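Local atomic coordinates of beta 1-3 glucanase (Clostridium beijerinckii NCIMB 8052, PDB entry 5H4E), a protein that probably hydrolyses beta-1,3-glucans, as a glycoside hydrolase family 64 domain of a bacterial beta-1,3-glucanase. Residues Lys300-Met312 and Trp318-Asn331. Sequence-based numbering, arbitrary orientation.
Sequences KAQVCAAFNRHVM and WNNSAYFYKDAPAN
With CG set beside the backbone N (chi1 -68°) and the chain extended from CG to NE, R309 runs alongside F324, which has a similar first torsion. Its CD sits over the centre of the F324 ring, 3.6 Å from the centroid, in a CH-pi contact, and the guanidinium lies almost parallel to the ring, with A305 CB over its opposite face. Water 1 joins R309 NH1 to W318 O, water 2 joins NE to Y325 OH, and NH2 forms a salt bridge with D352 and a hydrogen bond to V354 O. Held over both faces and at its nitrogens, the guanidinium has little freedom to rotate.

The backbone at the same place illustrates how a helix end can be tied to the loop that follows it. H310 closes helix 294-309 in a Schellman motif, and two carbonyls just before it turn to the loop: R309 O accepts a nearly straight bond from Y325 N (2.8 Å), and N308 O accepts from N331 N (2.8 Å). N331 is also the N-cap of helix 332-339, its OD1 taking A334 N while its ND2 donates a hydrogen bond to N308 OD1 (3.0 Å); one side chain thus links two helices.

H310, its CG anti to the backbone N (chi1 -164°), donates from ND1 to P329 O (2.8 Å), which lies in the imidazole plane, beyond the cis peptide, while D327 O lies over a face of the ring. Earlier in the loop, W318 lays one face on A306 CB, 3.6 Å from CE2, and its NE1 donates a hydrogen bond to V311 O (2.7 Å), which lies in the indole plane and is met from above its carbonyl plane.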
# COMPACT_ATOMS: atom_id res chain seq x y z
N LYS A 300 -8.35 -7.46 14.35
CA LYS A 300 -7.08 -7.89 13.75
C LYS A 300 -6.28 -6.69 13.22
O LYS A 300 -5.05 -6.67 13.34
CB LYS A 300 -7.35 -8.90 12.62
CG LYS A 300 -7.82 -10.25 13.14
CD LYS A 300 -8.24 -11.20 12.02
CE LYS A 300 -8.94 -12.42 12.61
NZ LYS A 300 -9.14 -13.51 11.61
N ALA A 301 -6.98 -5.70 12.68
CA ALA A 301 -6.32 -4.50 12.15
C ALA A 301 -5.64 -3.73 13.29
O ALA A 301 -4.49 -3.29 13.17
CB ALA A 301 -7.33 -3.62 11.43
N GLN A 302 -6.36 -3.57 14.39
CA GLN A 302 -5.83 -2.83 15.52
C GLN A 302 -4.64 -3.56 16.14
O GLN A 302 -3.64 -2.94 16.48
CB GLN A 302 -6.91 -2.63 16.56
CG GLN A 302 -8.01 -1.72 16.08
CD GLN A 302 -7.73 -0.27 16.41
OE1 GLN A 302 -6.72 0.04 17.04
NE2 GLN A 302 -8.64 0.62 16.00
N VAL A 303 -4.75 -4.88 16.28
CA VAL A 303 -3.69 -5.65 16.91
C VAL A 303 -2.44 -5.67 16.02
O VAL A 303 -1.32 -5.45 16.49
CB VAL A 303 -4.18 -7.09 17.23
CG1 VAL A 303 -3.02 -7.99 17.62
CG2 VAL A 303 -5.25 -7.05 18.35
N CYS A 304 -2.63 -5.88 14.73
CA CYS A 304 -1.49 -5.85 13.82
C CYS A 304 -0.78 -4.49 13.87
O CYS A 304 0.45 -4.42 13.99
CB CYS A 304 -1.95 -6.15 12.39
SG CYS A 304 -0.60 -6.20 11.20
N ALA A 305 -1.55 -3.41 13.76
CA ALA A 305 -0.98 -2.07 13.80
C ALA A 305 -0.27 -1.83 15.12
O ALA A 305 0.79 -1.21 15.15
CB ALA A 305 -2.07 -1.02 13.58
N ALA A 306 -0.83 -2.34 16.22
CA ALA A 306 -0.21 -2.10 17.53
C ALA A 306 1.12 -2.85 17.68
O ALA A 306 2.07 -2.37 18.31
CB ALA A 306 -1.18 -2.48 18.66
N PHE A 307 1.20 -4.04 17.08
CA PHE A 307 2.47 -4.74 17.02
C PHE A 307 3.49 -3.94 16.24
O PHE A 307 4.59 -3.70 16.75
CB PHE A 307 2.31 -6.14 16.43
CG PHE A 307 1.98 -7.18 17.46
CD1 PHE A 307 2.91 -7.51 18.44
CD2 PHE A 307 0.76 -7.84 17.45
CE1 PHE A 307 2.62 -8.49 19.40
CE2 PHE A 307 0.47 -8.81 18.41
CZ PHE A 307 1.41 -9.13 19.37
N ASN A 308 3.15 -3.51 15.03
CA ASN A 308 4.09 -2.71 14.24
C ASN A 308 4.56 -1.44 14.95
O ASN A 308 5.71 -1.02 14.81
CB ASN A 308 3.48 -2.33 12.89
CG ASN A 308 3.51 -3.47 11.91
OD1 ASN A 308 4.54 -3.73 11.28
ND2 ASN A 308 2.41 -4.20 11.81
N ARG A 309 3.65 -0.84 15.71
CA ARG A 309 3.91 0.43 16.39
C ARG A 309 4.50 0.23 17.79
O ARG A 309 4.84 1.21 18.47
CB ARG A 309 2.62 1.26 16.48
CG ARG A 309 2.12 1.76 15.11
CD ARG A 309 0.66 2.23 15.17
NE ARG A 309 0.21 2.76 13.88
CZ ARG A 309 -1.06 3.00 13.57
NH1 ARG A 309 -2.03 2.75 14.44
NH2 ARG A 309 -1.36 3.49 12.36
N HIS A 310 4.65 -1.04 18.19
CA HIS A 310 5.11 -1.45 19.53
C HIS A 310 4.32 -0.74 20.64
O HIS A 310 4.88 -0.06 21.48
CB HIS A 310 6.62 -1.20 19.70
CG HIS A 310 7.23 -1.92 20.86
ND1 HIS A 310 8.16 -2.94 20.71
CD2 HIS A 310 7.09 -1.76 22.20
CE1 HIS A 310 8.54 -3.38 21.89
NE2 HIS A 310 7.91 -2.68 22.82
N VAL A 311 3.00 -0.93 20.65
CA VAL A 311 2.15 -0.38 21.71
C VAL A 311 1.10 -1.39 22.17
O VAL A 311 0.09 -1.00 22.76
CB VAL A 311 1.43 0.93 21.26
CG1 VAL A 311 2.40 2.12 21.26
CG2 VAL A 311 0.76 0.75 19.89
N MET A 312 1.35 -2.68 21.92
CA MET A 312 0.41 -3.73 22.30
C MET A 312 0.12 -3.72 23.81
O MET A 312 -0.96 -4.10 24.25
CB MET A 312 0.93 -5.10 21.86
CG MET A 312 0.47 -5.51 20.45
SD MET A 312 -1.34 -5.62 20.33
CE MET A 312 -1.67 -7.18 21.17
N TRP A 318 -3.30 3.77 21.68
CA TRP A 318 -3.27 3.26 20.32
C TRP A 318 -3.57 4.36 19.29
O TRP A 318 -3.18 4.26 18.13
CB TRP A 318 -4.25 2.10 20.17
CG TRP A 318 -3.69 0.81 20.69
CD1 TRP A 318 -2.50 0.62 21.33
CD2 TRP A 318 -4.30 -0.48 20.59
NE1 TRP A 318 -2.33 -0.71 21.64
CE2 TRP A 318 -3.42 -1.41 21.20
CE3 TRP A 318 -5.49 -0.95 20.04
CZ2 TRP A 318 -3.71 -2.77 21.28
CZ3 TRP A 318 -5.78 -2.30 20.12
CH2 TRP A 318 -4.89 -3.20 20.73
N ASN A 319 -4.25 5.42 19.73
CA ASN A 319 -4.57 6.53 18.85
C ASN A 319 -3.60 7.72 18.96
O ASN A 319 -3.88 8.79 18.41
CB ASN A 319 -6.00 7.01 19.11
CG ASN A 319 -6.20 7.61 20.51
OD1 ASN A 319 -5.25 7.75 21.29
ND2 ASN A 319 -7.44 7.98 20.81
N ASN A 320 -2.49 7.54 19.66
CA ASN A 320 -1.59 8.65 19.91
C ASN A 320 -0.16 8.35 19.46
O ASN A 320 0.58 7.66 20.14
CB ASN A 320 -1.60 9.02 21.40
CG ASN A 320 -0.87 10.34 21.69
OD1 ASN A 320 0.07 10.71 20.99
ND2 ASN A 320 -1.30 11.04 22.74
N SER A 321 0.23 8.94 18.33
CA SER A 321 1.48 8.60 17.67
C SER A 321 2.71 8.98 18.50
O SER A 321 3.83 8.55 18.20
CB SER A 321 1.55 9.28 16.30
OG SER A 321 1.56 10.68 16.44
N ALA A 322 2.50 9.76 19.55
CA ALA A 322 3.59 10.14 20.43
C ALA A 322 4.11 8.92 21.18
O ALA A 322 5.22 8.93 21.71
CB ALA A 322 3.13 11.23 21.40
N TYR A 323 3.31 7.85 21.19
CA TYR A 323 3.70 6.64 21.89
C TYR A 323 4.20 5.53 20.96
O TYR A 323 4.64 4.49 21.43
CB TYR A 323 2.52 6.12 22.73
CG TYR A 323 2.20 7.03 23.89
CD1 TYR A 323 1.43 8.17 23.72
CD2 TYR A 323 2.69 6.75 25.16
CE1 TYR A 323 1.15 9.01 24.79
CE2 TYR A 323 2.42 7.58 26.23
CZ TYR A 323 1.64 8.71 26.04
OH TYR A 323 1.37 9.53 27.10
N PHE A 324 4.14 5.77 19.64
CA PHE A 324 4.48 4.73 18.67
C PHE A 324 6.00 4.64 18.48
O PHE A 324 6.70 5.65 18.57
CB PHE A 324 3.86 4.99 17.28
CG PHE A 324 2.34 5.09 17.24
CD1 PHE A 324 1.54 4.68 18.30
CD2 PHE A 324 1.72 5.59 16.10
CE1 PHE A 324 0.15 4.79 18.22
CE2 PHE A 324 0.34 5.70 16.02
CZ PHE A 324 -0.44 5.29 17.09
N TYR A 325 6.48 3.43 18.17
CA TYR A 325 7.87 3.19 17.77
C TYR A 325 8.90 3.60 18.81
O TYR A 325 10.03 3.96 18.46
CB TYR A 325 8.16 3.92 16.46
CG TYR A 325 7.15 3.66 15.37
CD1 TYR A 325 7.10 2.43 14.71
CD2 TYR A 325 6.26 4.64 14.98
CE1 TYR A 325 6.18 2.20 13.70
CE2 TYR A 325 5.33 4.42 13.96
CZ TYR A 325 5.30 3.20 13.33
OH TYR A 325 4.39 2.98 12.32
N LYS A 326 8.53 3.52 20.09
CA LYS A 326 9.39 4.00 21.17
C LYS A 326 10.41 2.96 21.63
O LYS A 326 11.38 3.28 22.31
CB LYS A 326 8.54 4.44 22.36
CG LYS A 326 7.88 5.80 22.18
CD LYS A 326 8.90 6.92 22.38
CE LYS A 326 8.29 8.31 22.21
NZ LYS A 326 7.68 8.54 20.86
N ASP A 327 10.19 1.71 21.27
CA ASP A 327 11.21 0.70 21.53
C ASP A 327 11.14 -0.42 20.52
O ASP A 327 10.10 -0.65 19.89
CB ASP A 327 11.07 0.13 22.95
CG ASP A 327 12.33 -0.61 23.41
OD1 ASP A 327 13.37 -0.52 22.71
OD2 ASP A 327 12.28 -1.28 24.47
N ALA A 328 12.26 -1.12 20.36
CA ALA A 328 12.37 -2.26 19.46
C ALA A 328 11.81 -3.52 20.11
O ALA A 328 11.90 -3.68 21.34
CB ALA A 328 13.83 -2.46 19.05
N PRO A 329 11.24 -4.43 19.32
CA PRO A 329 11.08 -4.35 17.86
C PRO A 329 9.90 -3.46 17.46
O PRO A 329 8.85 -3.50 18.09
CB PRO A 329 10.81 -5.80 17.47
CG PRO A 329 10.06 -6.34 18.63
CD PRO A 329 10.70 -5.70 19.85
N ALA A 330 10.09 -2.69 16.40
CA ALA A 330 8.99 -1.92 15.83
C ALA A 330 9.24 -1.81 14.34
O ALA A 330 10.32 -2.13 13.86
CB ALA A 330 8.90 -0.55 16.48
N ASN A 331 8.24 -1.34 13.60
CA ASN A 331 8.42 -1.20 12.15
C ASN A 331 9.12 0.12 11.84
O ASN A 331 8.48 1.11 11.48
CB ASN A 331 7.09 -1.32 11.42
CG ASN A 331 7.26 -1.58 9.95
OD1 ASN A 331 8.18 -1.07 9.34
ND2 ASN A 331 6.37 -2.41 9.37
O HOH W 1 -2.05 1.89 17.07
O HOH W 2 2.15 4.35 12.27
O HOH W 3 6.21 2.30 21.39